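Local coordinates for protein ureidoglycolate hydrolase (Arabidopsis thaliana, PDB 4PXE) that hydrolyses (S)-ureidoglycolate to glyoxylate, ammonium and carbon dioxide in purine breakdown, working as a manganese-dependent homodimer of the peptidase M20 family, at residues A[89-93]-A[104-108]; A[204-210]-A[388-394]; A[253-259]-A[331-335]. All coordinates share one frame; numbering follows the deposited sequence.

How the contacts relate
Contacts 1 and 2 lie side by side in the metal-binding part of the subunit, with their centres 10 Å apart. They meet at two probable hydrogen bonds, Thr89 OG1 to Leu205 O and Ser91 OG to Glu206 OE2, each 2.7 Å long. Both supply a histidine to the same manganese ion, His92 from contact 1 and His208 from contact 2, and the two side chains come within about 5 and 6 Å of a bound glyoxylate. Contact 3 belongs to the dimerization region. Its centre is 43 Å from that of contact 1 and 45 Å from that of contact 2, and its nearest atoms are about 31 Å from those of either.

Contact 1. Residues A[89-93]-A[104-108]. With MN (manganese (II) ion), chain C.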
loop_
_atom_site.group_PDB
_atom_site.type_symbol
_atom_site.label_atom_id
_atom_site.label_comp_id
_atom_site.label_asym_id
_atom_site.label_seq_id
_atom_site.Cartn_x
_atom_site.Cartn_y
_atom_site.Cartn_z
ATOM N N THR A 89 -8.875 36.748 -3.848
ATOM C CA THR A 89 -7.649 36.061 -4.233
ATOM C C THR A 89 -7.375 34.968 -3.225
ATOM O O THR A 89 -7.738 35.094 -2.061
ATOM C CB THR A 89 -6.435 37.020 -4.304
ATOM O OG1 THR A 89 -5.284 36.319 -4.811
ATOM C CG2 THR A 89 -6.107 37.597 -2.922
ATOM N N GLY A 90 -6.727 33.890 -3.651
ATOM C CA GLY A 90 -6.372 32.869 -2.691
ATOM C C GLY A 90 -5.901 31.579 -3.314
ATOM O O GLY A 90 -5.783 31.473 -4.532
ATOM N N SER A 91 -5.636 30.602 -2.460
ATOM C CA SER A 91 -5.086 29.319 -2.883
ATOM C C SER A 91 -5.241 28.322 -1.735
ATOM O O SER A 91 -6.044 28.538 -0.817
ATOM C CB SER A 91 -3.611 29.484 -3.291
ATOM O OG SER A 91 -3.156 28.415 -4.113
ATOM N N HIS A 92 -4.471 27.239 -1.782
ATOM C CA HIS A 92 -4.609 26.159 -0.799
ATOM C C HIS A 92 -3.314 25.977 -0.010
ATOM O O HIS A 92 -2.245 26.439 -0.433
ATOM C CB HIS A 92 -4.930 24.848 -1.520
ATOM C CG HIS A 92 -3.841 24.401 -2.442
ATOM N ND1 HIS A 92 -2.933 23.419 -2.102
ATOM C CD2 HIS A 92 -3.494 24.828 -3.678
ATOM C CE1 HIS A 92 -2.073 23.263 -3.092
ATOM N NE2 HIS A 92 -2.395 24.100 -4.060
ATOM N N ILE A 93 -3.390 25.305 1.132
ATOM C CA ILE A 93 -2.173 24.948 1.855
ATOM C C ILE A 93 -2.026 23.449 2.091
ATOM O O ILE A 93 -1.033 23.015 2.678
ATOM C CB ILE A 93 -2.039 25.696 3.201
ATOM C CG1 ILE A 93 -3.185 25.317 4.146
ATOM C CG2 ILE A 93 -1.954 27.209 2.974
ATOM C CD1 ILE A 93 -3.185 26.119 5.445
ATOM N N GLY A 104 0.574 25.981 -3.769
ATOM C CA GLY A 104 -0.536 26.520 -2.985
ATOM C C GLY A 104 -0.145 27.587 -1.969
ATOM O O GLY A 104 -0.726 28.685 -1.918
ATOM N N VAL A 105 0.850 27.248 -1.152
ATOM C CA VAL A 105 1.252 28.109 -0.044
ATOM C C VAL A 105 1.642 29.515 -0.507
ATOM O O VAL A 105 1.270 30.500 0.132
ATOM C CB VAL A 105 2.393 27.474 0.777
ATOM C CG1 VAL A 105 2.825 28.403 1.891
ATOM C CG2 VAL A 105 1.944 26.141 1.366
ATOM N N VAL A 106 2.349 29.618 -1.629
ATOM C CA VAL A 106 2.724 30.944 -2.138
ATOM C C VAL A 106 1.512 31.848 -2.373
ATOM O O VAL A 106 1.553 33.037 -2.042
ATOM C CB VAL A 106 3.571 30.852 -3.425
ATOM C CG1 VAL A 106 3.747 32.232 -4.066
ATOM C CG2 VAL A 106 4.934 30.200 -3.124
ATOM N N GLY A 107 0.421 31.291 -2.897
ATOM C CA GLY A 107 -0.766 32.094 -3.149
ATOM C C GLY A 107 -1.602 32.415 -1.922
ATOM O O GLY A 107 -2.502 33.260 -1.995
ATOM N N VAL A 108 -1.318 31.763 -0.798
ATOM C CA VAL A 108 -1.997 32.081 0.459
ATOM C C VAL A 108 -1.158 33.074 1.277
ATOM O O VAL A 108 -1.605 34.195 1.579
ATOM C CB VAL A 108 -2.298 30.817 1.294
ATOM C CG1 VAL A 108 -2.914 31.204 2.643
ATOM C CG2 VAL A 108 -3.234 29.877 0.542
HETATM MN MN MN C . -1.562 24.055 -6.205
HETATM O O HOH W 1 -3.302 34.189 -4.535
HETATM O O HOH W 2 -0.375 29.268 -4.826
HETATM O O HOH W 3 -3.464 24.875 -7.027
HETATM O O HOH W 4 -2.109 21.904 -6.128
HETATM O O HOH W 5 -1.452 23.294 -8.560
#
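The imidazole of His92 lies over Gly104 CA, which sits 3.5 Å from the ring centroid and 23° off its normal, a CH-pi contact at one face. Although the CB of His92 points away from 104-108, CG is placed between the backbone N and the carbonyl carbon (chi1 63°), which folds the ring back across Gly104. NE2 then binds the catalytic manganese at 2.3 Å, together with Asp103, His208 and waters. Packing is also close beside it. Ser91 CB stands 3.8 Å from Gly107 C, where a side chain on the glycine would collide with the serine, and Gly104 has the positive phi that favours glycine. Val108 presses CG2 to within 3.8 Å of Ile93 CG2, the two side chains crossing at about a right angle; Ile93 and Val105 meet less closely, CG2 to CG2 4.3 Å.

In contrast to this close packing at the two glycines, polar atoms of the two segments are joined through water rather than directly. One buried molecule donates to both Thr89 OG1 and Gly107 O; another accepts from Gly107 N at 2.9 Å and donates to Ser91 OG, which also bonds Glu206.

The contact thus joins the end of strand 86-91 to the first turn of helix 105-120. Helices 17-28 and 45-60 pack against Ile93, Val105 and Val108, whereas Val106 faces strand 201-209 and helix 410-429.

Contact 2. Residues A[204-210]-A[388-394]; sequences FLELHIE and PMGMIFI. With MN (manganese (II) ion), chain C.
Phe204 N donates to Pro388 O at 2.8 Å and opens a run of seven backbone hydrogen bonds between two parallel strands, which ends with Glu210 N on Ile394 O. Phe204, Glu206 and His208 each use both N and O on this partner, as do Gly390, Ile392 and Ile394, so the peptide groups of the shared edge are satisfied in regular alternation. The first strand runs out at His208, Ile209 and Glu210, which bind substrate.

The buried polar side chains also have partners. His208 ND1 donates to Ile209 O at 2.8 Å and 170°, in the carbonyl plane on a lone pair and close to the plane of the ring; this fixes the ring's rotation and leaves NE2 to bind manganese at 2.3 Å. Glu206 is gripped through both oxygens, OE1 by Ser380 OG and OE2 by Ser91. The carboxylate of Glu210 takes the N-H groups of Ile214 and Leu215 at the start of helix 214-218.

Met391 runs alongside Glu206, and the bend at chi3 (68°) brings CE to 3.8 Å from His208 CB. Glu210 CA sits over one face of the Phe393 ring, offset toward the rim, in a CH-pi contact 3.9 Å from the centroid.

Strand 86-91 continues the sheet beyond 204-209, and strand 222-239 does so beyond 389-394. Leu205 and Ile392 face helix 410-429, while Phe204, Met389 and Met391 reach helix 379-383.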
loop_
_atom_site.group_PDB
_atom_site.type_symbol
_atom_site.label_atom_id
_atom_site.label_comp_id
_atom_site.label_asym_id
_atom_site.label_seq_id
_atom_site.Cartn_x
_atom_site.Cartn_y
_atom_site.Cartn_z
ATOM N N PHE A 204 -11.679 36.945 -9.389
ATOM C CA PHE A 204 -10.858 36.074 -8.545
ATOM C C PHE A 204 -9.473 35.889 -9.166
ATOM O O PHE A 204 -9.357 35.527 -10.334
ATOM C CB PHE A 204 -11.505 34.692 -8.349
ATOM C CG PHE A 204 -10.612 33.739 -7.611
ATOM C CD1 PHE A 204 -10.521 33.798 -6.234
ATOM C CD2 PHE A 204 -9.822 32.826 -8.294
ATOM C CE1 PHE A 204 -9.665 32.957 -5.542
ATOM C CE2 PHE A 204 -8.970 31.986 -7.610
ATOM C CZ PHE A 204 -8.893 32.056 -6.235
ATOM N N LEU A 205 -8.428 36.118 -8.372
ATOM C CA LEU A 205 -7.045 35.968 -8.833
ATOM C C LEU A 205 -6.322 34.930 -7.998
ATOM O O LEU A 205 -6.477 34.910 -6.785
ATOM C CB LEU A 205 -6.290 37.286 -8.646
ATOM C CG LEU A 205 -6.995 38.575 -9.035
ATOM C CD1 LEU A 205 -6.076 39.749 -8.724
ATOM C CD2 LEU A 205 -7.364 38.551 -10.503
ATOM N N GLU A 206 -5.504 34.093 -8.630
ATOM C CA GLU A 206 -4.661 33.164 -7.878
ATOM C C GLU A 206 -3.199 33.296 -8.279
ATOM O O GLU A 206 -2.854 33.161 -9.452
ATOM C CB GLU A 206 -5.129 31.723 -8.101
ATOM C CG GLU A 206 -4.349 30.684 -7.283
ATOM C CD GLU A 206 -5.003 29.310 -7.246
ATOM O OE1 GLU A 206 -5.989 29.061 -7.985
ATOM O OE2 GLU A 206 -4.527 28.468 -6.456
ATOM N N LEU A 207 -2.347 33.578 -7.299
ATOM C CA LEU A 207 -0.895 33.582 -7.490
ATOM C C LEU A 207 -0.393 32.156 -7.244
ATOM O O LEU A 207 -0.783 31.541 -6.252
ATOM C CB LEU A 207 -0.269 34.549 -6.485
ATOM C CG LEU A 207 1.259 34.518 -6.341
ATOM C CD1 LEU A 207 1.967 34.908 -7.639
ATOM C CD2 LEU A 207 1.688 35.409 -5.191
ATOM N N HIS A 208 0.447 31.620 -8.129
ATOM C CA HIS A 208 0.870 30.219 -8.004
ATOM C C HIS A 208 2.210 30.003 -8.698
ATOM O O HIS A 208 2.506 30.644 -9.715
ATOM C CB HIS A 208 -0.201 29.274 -8.603
ATOM C CG HIS A 208 -0.171 27.876 -8.046
ATOM N ND1 HIS A 208 0.816 26.962 -8.355
ATOM C CD2 HIS A 208 -1.011 27.242 -7.191
ATOM C CE1 HIS A 208 0.587 25.828 -7.714
ATOM N NE2 HIS A 208 -0.515 25.973 -7.000
ATOM N N ILE A 209 3.034 29.108 -8.159
ATOM C CA ILE A 209 4.229 28.712 -8.904
ATOM C C ILE A 209 3.825 28.071 -10.231
ATOM O O ILE A 209 2.784 27.409 -10.329
ATOM C CB ILE A 209 5.151 27.785 -8.094
ATOM C CG1 ILE A 209 4.442 26.467 -7.738
ATOM C CG2 ILE A 209 5.633 28.493 -6.836
ATOM C CD1 ILE A 209 5.396 25.369 -7.207
ATOM N N GLU A 210 4.645 28.263 -11.257
ATOM C CA GLU A 210 4.299 27.755 -12.580
ATOM C C GLU A 210 4.093 26.237 -12.625
ATOM O O GLU A 210 3.230 25.753 -13.361
ATOM C CB GLU A 210 5.393 28.121 -13.590
ATOM C CG GLU A 210 5.087 27.619 -15.001
ATOM C CD GLU A 210 6.267 27.698 -15.940
ATOM O OE1 GLU A 210 7.115 28.594 -15.745
ATOM O OE2 GLU A 210 6.343 26.873 -16.882
ATOM N N PRO A 388 -15.221 36.260 -12.976
ATOM C CA PRO A 388 -14.048 36.422 -13.836
ATOM C C PRO A 388 -12.792 35.969 -13.094
ATOM O O PRO A 388 -12.617 36.319 -11.927
ATOM C CB PRO A 388 -14.020 37.927 -14.083
ATOM C CG PRO A 388 -15.479 38.305 -14.087
ATOM C CD PRO A 388 -16.108 37.445 -13.026
ATOM N N MET A 389 -11.948 35.196 -13.764
ATOM C CA MET A 389 -10.793 34.592 -13.112
ATOM C C MET A 389 -9.503 34.911 -13.851
ATOM O O MET A 389 -9.494 35.098 -15.067
ATOM C CB MET A 389 -11.014 33.070 -13.047
ATOM C CG MET A 389 -9.817 32.221 -12.575
ATOM S SD MET A 389 -8.601 31.852 -13.864
ATOM C CE MET A 389 -9.494 30.689 -14.903
ATOM N N GLY A 390 -8.400 34.943 -13.112
ATOM C CA GLY A 390 -7.089 34.944 -13.732
ATOM C C GLY A 390 -6.080 34.345 -12.779
ATOM O O GLY A 390 -6.356 34.226 -11.579
ATOM N N MET A 391 -4.916 33.985 -13.306
ATOM C CA MET A 391 -3.822 33.489 -12.472
ATOM C C MET A 391 -2.521 34.179 -12.836
ATOM O O MET A 391 -2.254 34.447 -14.006
ATOM C CB MET A 391 -3.625 31.974 -12.622
ATOM C CG MET A 391 -4.828 31.122 -12.261
ATOM S SD MET A 391 -4.372 29.368 -12.192
ATOM C CE MET A 391 -3.312 29.397 -10.742
ATOM N N ILE A 392 -1.704 34.426 -11.817
ATOM C CA ILE A 392 -0.343 34.912 -11.989
ATOM C C ILE A 392 0.602 33.750 -11.667
ATOM O O ILE A 392 0.585 33.246 -10.544
ATOM C CB ILE A 392 -0.062 36.028 -10.978
ATOM C CG1 ILE A 392 -1.037 37.200 -11.163
ATOM C CG2 ILE A 392 1.375 36.539 -11.103
ATOM C CD1 ILE A 392 -1.076 38.111 -9.976
ATOM N N PHE A 393 1.406 33.330 -12.640
ATOM C CA PHE A 393 2.472 32.346 -12.412
ATOM C C PHE A 393 3.802 33.040 -12.114
ATOM O O PHE A 393 4.138 34.066 -12.728
ATOM C CB PHE A 393 2.690 31.476 -13.653
ATOM C CG PHE A 393 1.772 30.280 -13.770
ATOM C CD1 PHE A 393 0.941 29.860 -12.725
ATOM C CD2 PHE A 393 1.782 29.557 -14.950
ATOM C CE1 PHE A 393 0.130 28.717 -12.895
ATOM C CE2 PHE A 393 0.987 28.432 -15.111
ATOM C CZ PHE A 393 0.165 28.023 -14.084
ATOM N N ILE A 394 4.557 32.461 -11.186
ATOM C CA ILE A 394 5.953 32.838 -10.983
ATOM C C ILE A 394 6.848 31.646 -11.346
ATOM O O ILE A 394 6.401 30.497 -11.373
ATOM C CB ILE A 394 6.231 33.294 -9.537
ATOM C CG1 ILE A 394 5.919 32.170 -8.544
ATOM C CG2 ILE A 394 5.457 34.564 -9.209
ATOM C CD1 ILE A 394 6.288 32.547 -7.106
HETATM MN MN MN C . -1.562 24.055 -6.205
HETATM O O HOH W 3 -3.464 24.875 -7.027
HETATM O O HOH W 4 -2.109 21.904 -6.128
HETATM O O HOH W 5 -1.452 23.294 -8.560
#

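Contact 3. Residues A[253-259]-A[331-335]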
loop_
_atom_site.group_PDB
_atom_site.type_symbol
_atom_site.label_atom_id
_atom_site.label_comp_id
_atom_site.label_asym_id
_atom_site.label_seq_id
_atom_site.Cartn_x
_atom_site.Cartn_y
_atom_site.Cartn_z
ATOM N N ARG A 253 -4.952 -19.367 -12.673
ATOM C CA ARG A 253 -4.959 -18.053 -12.038
ATOM C C ARG A 253 -5.821 -17.020 -12.754
ATOM O O ARG A 253 -6.128 -17.154 -13.941
ATOM C CB ARG A 253 -3.525 -17.529 -11.935
ATOM C CG ARG A 253 -2.650 -18.427 -11.078
ATOM C CD ARG A 253 -1.246 -17.867 -10.937
ATOM N NE ARG A 253 -0.473 -18.678 -10.005
ATOM C CZ ARG A 253 0.567 -18.243 -9.305
ATOM N NH1 ARG A 253 0.964 -16.981 -9.412
ATOM N NH2 ARG A 253 1.194 -19.074 -8.472
ATOM N N ASN A 254 -6.212 -16.001 -11.995
ATOM C CA ASN A 254 -6.798 -14.785 -12.538
ATOM C C ASN A 254 -6.286 -13.624 -11.682
ATOM O O ASN A 254 -6.976 -13.081 -10.818
ATOM C CB ASN A 254 -8.338 -14.875 -12.694
ATOM C CG ASN A 254 -9.089 -15.060 -11.381
ATOM O OD1 ASN A 254 -8.553 -15.559 -10.385
ATOM N ND2 ASN A 254 -10.351 -14.661 -11.382
ATOM N N ASP A 255 -5.017 -13.306 -11.932
ATOM C CA ASP A 255 -4.205 -12.445 -11.074
ATOM C C ASP A 255 -4.594 -10.977 -11.252
ATOM O O ASP A 255 -4.345 -10.391 -12.307
ATOM C CB ASP A 255 -2.727 -12.676 -11.429
ATOM C CG ASP A 255 -1.750 -11.995 -10.473
ATOM O OD1 ASP A 255 -1.998 -10.858 -10.022
ATOM O OD2 ASP A 255 -0.698 -12.611 -10.196
ATOM N N ALA A 256 -5.196 -10.392 -10.220
ATOM C CA ALA A 256 -5.673 -9.011 -10.295
ATOM C C ALA A 256 -4.524 -8.018 -10.398
ATOM O O ALA A 256 -4.701 -6.911 -10.906
ATOM C CB ALA A 256 -6.556 -8.684 -9.097
ATOM N N GLY A 257 -3.354 -8.406 -9.908
ATOM C CA GLY A 257 -2.192 -7.536 -9.985
ATOM C C GLY A 257 -1.710 -7.405 -11.416
ATOM O O GLY A 257 -1.327 -6.311 -11.853
ATOM N N LEU A 258 -1.734 -8.500 -12.162
ATOM C CA LEU A 258 -1.316 -8.465 -13.556
ATOM C C LEU A 258 -2.326 -7.706 -14.413
ATOM O O LEU A 258 -1.923 -6.989 -15.334
ATOM C CB LEU A 258 -1.045 -9.869 -14.079
ATOM C CG LEU A 258 0.156 -10.532 -13.411
ATOM C CD1 LEU A 258 0.396 -11.906 -13.999
ATOM C CD2 LEU A 258 1.416 -9.656 -13.537
ATOM N N ALA A 259 -3.616 -7.806 -14.088
ATOM C CA ALA A 259 -4.614 -6.970 -14.754
ATOM C C ALA A 259 -4.302 -5.495 -14.535
ATOM O O ALA A 259 -4.387 -4.690 -15.464
ATOM C CB ALA A 259 -6.018 -7.294 -14.262
ATOM N N LYS A 331 -9.710 -10.969 -20.706
ATOM C CA LYS A 331 -8.548 -11.794 -21.008
ATOM C C LYS A 331 -7.958 -12.434 -19.749
ATOM O O LYS A 331 -7.567 -13.605 -19.755
ATOM C CB LYS A 331 -7.481 -10.980 -21.751
ATOM C CG LYS A 331 -6.221 -11.779 -22.029
ATOM C CD LYS A 331 -5.381 -11.170 -23.133
ATOM C CE LYS A 331 -4.270 -12.124 -23.541
ATOM N NZ LYS A 331 -4.795 -13.506 -23.762
ATOM N N ARG A 332 -7.901 -11.662 -18.667
ATOM C CA ARG A 332 -7.357 -12.164 -17.409
ATOM C C ARG A 332 -8.358 -13.007 -16.633
ATOM O O ARG A 332 -7.995 -13.658 -15.653
ATOM C CB ARG A 332 -6.894 -10.995 -16.538
ATOM C CG ARG A 332 -5.582 -10.379 -16.988
ATOM C CD ARG A 332 -4.405 -11.210 -16.511
ATOM N NE ARG A 332 -3.169 -10.807 -17.175
ATOM C CZ ARG A 332 -2.054 -11.520 -17.150
ATOM N NH1 ARG A 332 -2.033 -12.681 -16.503
ATOM N NH2 ARG A 332 -0.979 -11.095 -17.788
ATOM N N LYS A 333 -9.613 -12.980 -17.069
ATOM C CA LYS A 333 -10.699 -13.691 -16.394
ATOM C C LYS A 333 -10.937 -13.170 -14.978
ATOM O O LYS A 333 -11.278 -13.921 -14.054
ATOM C CB LYS A 333 -10.469 -15.209 -16.425
ATOM C CG LYS A 333 -10.400 -15.757 -17.843
ATOM C CD LYS A 333 -10.250 -17.270 -17.869
ATOM C CE LYS A 333 -8.832 -17.689 -17.540
ATOM N NZ LYS A 333 -7.896 -17.453 -18.673
ATOM N N VAL A 334 -10.753 -11.863 -14.819
ATOM C CA VAL A 334 -11.080 -11.184 -13.576
ATOM C C VAL A 334 -12.335 -10.349 -13.759
ATOM O O VAL A 334 -12.736 -10.056 -14.888
ATOM C CB VAL A 334 -9.921 -10.274 -13.083
ATOM C CG1 VAL A 334 -8.707 -11.109 -12.727
ATOM C CG2 VAL A 334 -9.564 -9.198 -14.118
ATOM N N LYS A 335 -12.956 -9.985 -12.648
ATOM C CA LYS A 335 -14.089 -9.074 -12.674
ATOM C C LYS A 335 -13.593 -7.631 -12.668
ATOM O O LYS A 335 -12.737 -7.258 -11.858
ATOM C CB LYS A 335 -14.995 -9.316 -11.461
ATOM C CG LYS A 335 -16.201 -8.389 -11.378
ATOM C CD LYS A 335 -17.046 -8.712 -10.149
ATOM C CE LYS A 335 -18.297 -7.846 -10.084
ATOM N NZ LYS A 335 -19.159 -8.227 -8.926
HETATM O O HOH W 6 -5.318 -15.098 -16.224
HETATM O O HOH W 7 -3.595 -14.150 -14.354
#
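This is a junction of two helix ends in the dimerization region: the start of helix 256-272 packs against the end of helix 311-332. Asp255 is the N-cap of the first, its OD1 accepting from Leu258 N at 3.2 Å, while a Schellman motif with Lys333 at positive phi closes the second. That turn presents Lys333 O to Asn254 ND2, which donates at 2.9 Å and 164°, nearly in its amide plane but tilted from the carbonyl plane. Val334 CG1 rests 3.2 Å from Asn254 O, and its CG2 meets Ala259 CB.

Bent at chi2 (-80°), Arg332 lays a face of its guanidinium over Leu258, with CB 3.6 Å above the centre of the group. A water at the guanidinium edge links NH1 to Asp255 N. Arg332 also forms salt bridges to Glu262 and to Glu268 of the second subunit; a leucine in its place would probably leave both carboxylates without this positive partner and weaken the link between subunits.

Arg253, probably necessary for dimerization as in relatives, hydrogen-bonds Val248 O through NH2 and Thr282 OG1 of the second subunit through NH1. Ala259 and Val334 pack on Phe238 of strand 222-239, and Asp255 touches strand 295-308.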